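Local structure of metallo-beta-lactamase family protein (Staphylococcus aureus, 3R2U) at residues A[141-144]-A[145-149]; A[208-211]-A[212-215]; A[233-236]-A[237-241]. The protein is probably a mononuclear iron hydrolase or oxygenase of the metallo-beta-lactamase superfamily that also carries a rhodanese-like domain. One frame throughout, in Å; residues are numbered along the deposited sequence. Where two conformers were deposited one is given.

Interaction 1 (A[141-144]-A[145-149]); sequences PGHT and PESIS. With FE (Fe (III) ion), chain E.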
loop_
_atom_site.group_PDB
_atom_site.type_symbol
_atom_site.label_atom_id
_atom_site.label_comp_id
_atom_site.label_asym_id
_atom_site.label_seq_id
_atom_site.Cartn_x
_atom_site.Cartn_y
_atom_site.Cartn_z
ATOM N N PRO A 141 10.438 27.453 31.242
ATOM C CA PRO A 141 10.082 26.432 32.220
ATOM C C PRO A 141 8.630 26.533 32.651
ATOM O O PRO A 141 8.006 27.596 32.506
ATOM C CB PRO A 141 11.021 26.729 33.388
ATOM C CG PRO A 141 11.351 28.169 33.269
ATOM C CD PRO A 141 11.307 28.497 31.811
ATOM N N GLY A 142 8.088 25.436 33.159
ATOM C CA GLY A 142 6.696 25.420 33.642
ATOM C C GLY A 142 6.112 24.026 33.510
ATOM O O GLY A 142 5.775 23.380 34.501
ATOM N N HIS A 143 5.983 23.574 32.272
ATOM C CA HIS A 143 5.535 22.228 31.997
ATOM C C HIS A 143 6.586 21.297 32.607
ATOM O O HIS A 143 6.248 20.326 33.283
ATOM C CB HIS A 143 5.379 22.030 30.496
ATOM C CG HIS A 143 5.042 20.632 30.111
ATOM N ND1 HIS A 143 3.858 20.030 30.476
ATOM C CD2 HIS A 143 5.722 19.722 29.377
ATOM C CE1 HIS A 143 3.831 18.797 29.992
ATOM N NE2 HIS A 143 4.951 18.587 29.324
ATOM N N THR A 144 7.856 21.627 32.371
ATOM C CA THR A 144 8.989 20.951 32.983
ATOM C C THR A 144 10.021 22.023 33.294
ATOM O O THR A 144 10.014 23.092 32.654
ATOM C CB THR A 144 9.666 19.903 32.084
ATOM O OG1 THR A 144 10.286 20.558 30.968
ATOM C CG2 THR A 144 8.668 18.865 31.632
ATOM N N PRO A 145 10.904 21.757 34.274
ATOM C CA PRO A 145 11.904 22.770 34.609
ATOM C C PRO A 145 12.907 23.060 33.478
ATOM O O PRO A 145 13.477 24.168 33.427
ATOM C CB PRO A 145 12.623 22.179 35.844
ATOM C CG PRO A 145 11.750 20.998 36.304
ATOM C CD PRO A 145 11.057 20.526 35.075
ATOM N N GLU A 146 13.109 22.089 32.583
ATOM C CA GLU A 146 14.088 22.244 31.501
ATOM C C GLU A 146 13.504 22.696 30.161
ATOM O O GLU A 146 14.264 22.942 29.241
ATOM C CB GLU A 146 14.882 20.949 31.271
ATOM C CG GLU A 146 14.181 19.870 30.419
ATOM C CD GLU A 146 13.024 19.179 31.120
ATOM O OE1 GLU A 146 12.959 19.203 32.364
ATOM O OE2 GLU A 146 12.192 18.580 30.417
ATOM N N SER A 147 12.181 22.797 30.060
ATOM C CA SER A 147 11.515 23.151 28.803
ATOM C C SER A 147 12.086 24.357 28.124
ATOM O O SER A 147 12.252 25.398 28.736
ATOM C CB SER A 147 10.004 23.401 28.992
ATOM O OG SER A 147 9.294 22.193 29.148
ATOM N N ILE A 148 12.369 24.195 26.839
ATOM C CA ILE A 148 12.860 25.260 26.010
ATOM C C ILE A 148 11.984 25.380 24.773
ATOM O O ILE A 148 11.343 24.422 24.363
ATOM C CB ILE A 148 14.349 25.048 25.602
ATOM C CG1 ILE A 148 14.551 23.701 24.921
ATOM C CG2 ILE A 148 15.276 25.206 26.837
ATOM C CD1 ILE A 148 15.955 23.489 24.408
ATOM N N SER A 149 11.918 26.588 24.237
ATOM C CA SER A 149 11.195 26.879 23.020
ATOM C C SER A 149 12.167 27.459 21.997
ATOM O O SER A 149 13.169 28.077 22.385
ATOM C CB SER A 149 10.072 27.873 23.304
ATOM O OG SER A 149 9.067 27.271 24.110
HETATM FE FE FE E . 5.443 17.108 27.655
HETATM O O HOH W 1 5.961 15.589 26.032
HETATM O O HOH W 2 6.764 15.968 29.251
HETATM O O HOH W 3 3.717 15.952 28.226
#
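A type I beta turn from T144 to S147 reverses the chain, closed by a weak bond from S147 N to T144 O at 3.4 Å. It lies in a metal-binding loop of the metallo-beta-lactamase fold, between strands 133-139 and 148-153. H143, just ahead of the turn, sends its ring to the metal, NE2 binding the iron(III) ion at 2.3 Å. H80 and D169 are the other protein ligands, and three waters complete the coordination sphere. The far ring nitrogen, ND1, is hydrogen-bonded to the backbone oxygen of R178, which fixes the rotation of the imidazole. Within the turn the polar side chains converge on the hydroxyl of T144. A chi1 of 67° sets OG1 between the backbone N and the carbonyl carbon, over the turn, where it lies 2.6 Å from S147 OG; either hydroxyl may be the donor. The carboxylate of E146 comes back to the same oxygen, because its chain bends at chi2 (-72°). The bond between T144 OG1 and E146 OE2, 2.8 Å, is weak, and the proton that would make it may instead serve S147 OG. E146 OE2 has a firmer partner in the backbone N of I81, next to the metal ligand H80, so that one carboxylate oxygen spans two metal-site loops. P141 touches the turn through one ring carbon, CB, 3.5 Å from P145 O.

Interaction 2 (A[208-211]-A[212-215]); sequences DLPD and YIQI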
loop_
_atom_site.group_PDB
_atom_site.type_symbol
_atom_site.label_atom_id
_atom_site.label_comp_id
_atom_site.label_asym_id
_atom_site.label_seq_id
_atom_site.Cartn_x
_atom_site.Cartn_y
_atom_site.Cartn_z
ATOM N N ASP A 208 6.242 39.753 25.194
ATOM C CA ASP A 208 6.998 40.810 24.541
ATOM C C ASP A 208 7.348 40.508 23.092
ATOM O O ASP A 208 7.820 41.378 22.381
ATOM C CB ASP A 208 8.269 41.086 25.345
ATOM C CG ASP A 208 7.963 41.535 26.751
ATOM O OD1 ASP A 208 6.888 42.139 26.945
ATOM O OD2 ASP A 208 8.790 41.288 27.656
ATOM N N LEU A 209 7.140 39.275 22.664
ATOM C CA LEU A 209 7.405 38.897 21.274
ATOM C C LEU A 209 6.333 39.535 20.359
ATOM O O LEU A 209 5.254 39.877 20.830
ATOM C CB LEU A 209 7.429 37.380 21.114
ATOM C CG LEU A 209 8.628 36.718 21.799
ATOM C CD1 LEU A 209 8.595 35.218 21.617
ATOM C CD2 LEU A 209 9.947 37.343 21.271
ATOM N N PRO A 210 6.624 39.681 19.059
ATOM C CA PRO A 210 5.637 40.288 18.144
ATOM C C PRO A 210 4.364 39.443 18.045
ATOM O O PRO A 210 4.426 38.220 17.940
ATOM C CB PRO A 210 6.370 40.338 16.809
ATOM C CG PRO A 210 7.870 40.241 17.184
ATOM C CD PRO A 210 7.875 39.328 18.364
ATOM N N ASP A 211 3.220 40.100 18.083
ATOM C CA ASP A 211 1.942 39.390 18.081
ATOM C C ASP A 211 1.631 38.613 16.789
ATOM O O ASP A 211 0.755 37.759 16.781
ATOM C CB ASP A 211 0.801 40.349 18.440
ATOM C CG ASP A 211 0.757 40.680 19.944
ATOM O OD1 ASP A 211 1.510 40.044 20.737
ATOM O OD2 ASP A 211 -0.052 41.557 20.334
ATOM N N TYR A 212 2.369 38.886 15.726
ATOM C CA TYR A 212 2.160 38.208 14.444
ATOM C C TYR A 212 2.996 36.911 14.275
ATOM O O TYR A 212 2.949 36.248 13.201
ATOM C CB TYR A 212 2.451 39.176 13.299
ATOM C CG TYR A 212 3.851 39.772 13.331
ATOM C CD1 TYR A 212 4.966 38.991 13.053
ATOM C CD2 TYR A 212 4.052 41.124 13.603
ATOM C CE1 TYR A 212 6.234 39.523 13.072
ATOM C CE2 TYR A 212 5.333 41.673 13.623
ATOM C CZ TYR A 212 6.414 40.868 13.355
ATOM O OH TYR A 212 7.683 41.378 13.371
ATOM N N ILE A 213 3.777 36.547 15.291
ATOM C CA ILE A 213 4.538 35.305 15.181
ATOM C C ILE A 213 3.574 34.117 15.276
ATOM O O ILE A 213 2.543 34.185 15.959
ATOM C CB ILE A 213 5.649 35.132 16.232
ATOM C CG1 ILE A 213 5.077 34.935 17.636
ATOM C CG2 ILE A 213 6.659 36.293 16.160
ATOM C CD1 ILE A 213 6.147 34.478 18.654
ATOM N N GLN A 214 3.889 33.049 14.562
ATOM C CA GLN A 214 3.105 31.824 14.683
ATOM C C GLN A 214 3.538 31.054 15.934
ATOM O O GLN A 214 4.639 31.256 16.437
ATOM C CB GLN A 214 3.305 30.938 13.472
ATOM C CG GLN A 214 2.858 31.557 12.165
ATOM C CD GLN A 214 3.085 30.626 10.999
ATOM O OE1 GLN A 214 2.791 29.444 11.087
ATOM N NE2 GLN A 214 3.594 31.156 9.897
ATOM N N ILE A 215 2.647 30.196 16.435
ATOM C CA ILE A 215 2.922 29.327 17.568
ATOM C C ILE A 215 2.838 27.905 17.015
ATOM O O ILE A 215 1.806 27.492 16.492
ATOM C CB ILE A 215 1.888 29.487 18.732
ATOM C CG1 ILE A 215 1.879 30.905 19.308
ATOM C CG2 ILE A 215 2.160 28.491 19.833
ATOM C CD1 ILE A 215 3.198 31.405 19.784
#
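P210 and Y212 lie two residues apart round a tight turn, and P210 sets its CB over the face of the Y212 ring, a compact example of proline-tyrosine CH-pi packing. The tyrosine side chain can be followed outward. A chi1 of 57° places its CG between backbone N and carbonyl carbon, so that the side chain folds back over the turn; CB remains beside the backbone of D211, 3.6 Å from D211 C. Farther out, the ring passes across P210 CB, which stands 3.7 Å from the ring centroid and 19° off the normal. The proline carbon is displaced toward the rim, at the hydroxyl-bearing end: CE2 lies at 3.6 Å from P210 CB and CZ is nearer still, while the hydroxyl at the tip extends past P210 CB to the neighbourhood of P210 CG. The pair belongs to a type I beta turn from P210 to I213, the connection by which helix 191-206 of the metallo-beta-lactamase fold is led into strand 214-217. Its closing bond, from I213 N to P210 O, is 3.2 Å long and nearly straight at 168°, although the donor sits well above the carbonyl plane. I213 flanks the same carbonyl with CG1 and CG2, and CG2 also touches P210 CD. Its CD1 reaches back to L209, 3.9 Å from L209 CD1, and L237 of helix 237-243 packs against both residues. D211 turns its carboxylate elsewhere, to a salt bridge between OD1 and K241 NZ. On the subunit boundary, Y212 packs on G238 of the second subunit.

Interaction 3 (A[233-236]-A[237-241]); sequences PTST and LGYEK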
loop_
_atom_site.group_PDB
_atom_site.type_symbol
_atom_site.label_atom_id
_atom_site.label_comp_id
_atom_site.label_asym_id
_atom_site.label_seq_id
_atom_site.Cartn_x
_atom_site.Cartn_y
_atom_site.Cartn_z
ATOM N N PRO A 233 -3.314 23.064 13.489
ATOM C CA PRO A 233 -1.950 22.742 13.902
ATOM C C PRO A 233 -1.130 23.928 14.395
ATOM O O PRO A 233 -0.055 23.711 14.975
ATOM C CB PRO A 233 -1.326 22.162 12.625
ATOM C CG PRO A 233 -2.078 22.779 11.505
ATOM C CD PRO A 233 -3.465 23.092 12.020
ATOM N N THR A 234 -1.612 25.157 14.184
ATOM C CA THR A 234 -0.840 26.311 14.584
ATOM C C THR A 234 -1.700 27.509 14.956
ATOM O O THR A 234 -2.836 27.648 14.519
ATOM C CB THR A 234 0.083 26.767 13.429
ATOM O OG1 THR A 234 -0.696 27.388 12.412
ATOM C CG2 THR A 234 0.834 25.602 12.819
ATOM N N SER A 235 -1.143 28.393 15.754
ATOM C CA SER A 235 -1.848 29.609 16.085
ATOM C C SER A 235 -0.889 30.766 15.960
ATOM O O SER A 235 0.129 30.646 15.283
ATOM C CB SER A 235 -2.435 29.516 17.480
ATOM O OG SER A 235 -3.301 30.596 17.703
ATOM N N THR A 236 -1.238 31.905 16.557
ATOM C CA THR A 236 -0.378 33.077 16.571
ATOM C C THR A 236 -0.421 33.625 17.971
ATOM O O THR A 236 -1.390 33.421 18.692
ATOM C CB THR A 236 -0.880 34.188 15.619
ATOM O OG1 THR A 236 -2.073 34.773 16.160
ATOM C CG2 THR A 236 -1.150 33.624 14.254
ATOM N N LEU A 237 0.606 34.368 18.341
ATOM C CA LEU A 237 0.685 34.928 19.675
ATOM C C LEU A 237 -0.459 35.887 19.959
ATOM O O LEU A 237 -1.076 35.833 21.025
ATOM C CB LEU A 237 2.048 35.610 19.888
ATOM C CG LEU A 237 2.296 36.269 21.262
ATOM C CD1 LEU A 237 2.035 35.303 22.425
ATOM C CD2 LEU A 237 3.719 36.849 21.347
ATOM N N GLY A 238 -0.760 36.753 18.992
ATOM C CA GLY A 238 -1.829 37.720 19.154
ATOM C C GLY A 238 -3.174 37.039 19.304
ATOM O O GLY A 238 -4.029 37.528 20.028
ATOM N N TYR A 239 -3.365 35.910 18.614
ATOM C CA TYR A 239 -4.639 35.198 18.702
ATOM C C TYR A 239 -4.742 34.527 20.067
ATOM O O TYR A 239 -5.805 34.534 20.678
ATOM C CB TYR A 239 -4.847 34.182 17.560
ATOM C CG TYR A 239 -6.259 33.599 17.558
ATOM C CD1 TYR A 239 -7.325 34.309 17.010
ATOM C CD2 TYR A 239 -6.528 32.355 18.109
ATOM C CE1 TYR A 239 -8.620 33.802 17.023
ATOM C CE2 TYR A 239 -7.839 31.833 18.127
ATOM C CZ TYR A 239 -8.874 32.561 17.580
ATOM O OH TYR A 239 -10.167 32.065 17.577
ATOM N N GLU A 240 -3.637 33.959 20.543
ATOM C CA GLU A 240 -3.638 33.342 21.851
ATOM C C GLU A 240 -3.859 34.390 22.946
ATOM O O GLU A 240 -4.539 34.125 23.922
ATOM C CB GLU A 240 -2.361 32.540 22.085
ATOM C CG GLU A 240 -2.242 31.337 21.161
ATOM C CD GLU A 240 -3.408 30.375 21.297
ATOM O OE1 GLU A 240 -3.615 29.861 22.417
ATOM O OE2 GLU A 240 -4.107 30.127 20.276
ATOM N N LYS A 241 -3.321 35.598 22.772
ATOM C CA LYS A 241 -3.554 36.647 23.759
ATOM C C LYS A 241 -5.045 36.975 23.871
ATOM O O LYS A 241 -5.529 37.295 24.951
ATOM C CB LYS A 241 -2.758 37.910 23.437
ATOM C CG LYS A 241 -1.248 37.755 23.640
ATOM C CD LYS A 241 -0.530 39.088 23.417
ATOM C CE LYS A 241 0.940 39.042 23.802
ATOM N NZ LYS A 241 1.627 40.304 23.418
#
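T236 ends a short strand and opens a helix, and the tight part of this contact is gathered round its two oxygens. The side-chain hydroxyl, placed between the backbone N and the carbonyl carbon by a chi1 of 71°, turns back over the first helical turn and accepts from Y239 N at 3.0 Å. Y239 CB presses on the same oxygen, 3.2 Å from T236 OG1. The backbone T236 O receives E240 N at 3.0 Å in a fairly straight bond (162°), with the donor close to the carbonyl plane; Y239 N makes a weaker, strongly bent approach to this oxygen as well. This is a classic threonine N-cap, here at the junction of helix 237-243 with strand 235-236, outermost in its sheet within this chain, in the metallo-beta-lactamase fold. The cap hydroxyl also has a partner across the subunit boundary, Y212 O of the second subunit. One residue earlier, S235 OG gives its proton to E240 OE2 at 2.7 Å, meeting the carboxylate on its anti side and 16° out of its plane. E240 curls round to reach the serine; its other oxygen, OE1, is held by G174 N and N244 ND2, so both carboxylate oxygens are engaged. Packing is looser toward the end of Y239: its CD2 lies 3.7 Å from S235 OG, and E240 OE2 lies in plane at the ring edge. On the more exposed side, K241 carries its chain off from the strand, and its NZ reaches K207 O.

From the N terminus, interaction 1 closes first, reversing the chain between strands 133-139 and 148-153 beside the iron. Interaction 2 follows, leading helix 191-206 into strand 214-217, and interaction 3 then joins strand 235-236 to helix 237-243. All three are local and lie in series, none enclosing or crossing another, yet each reaches the same mixed sheet. Interaction 1 stands apart, its centre about 19 Å from each of the others. Interactions 2 and 3 touch: strands 214-217 and 235-236 are neighbours, with a probable hydrogen bond from I215 N to S235 O, and both contacts border the second subunit.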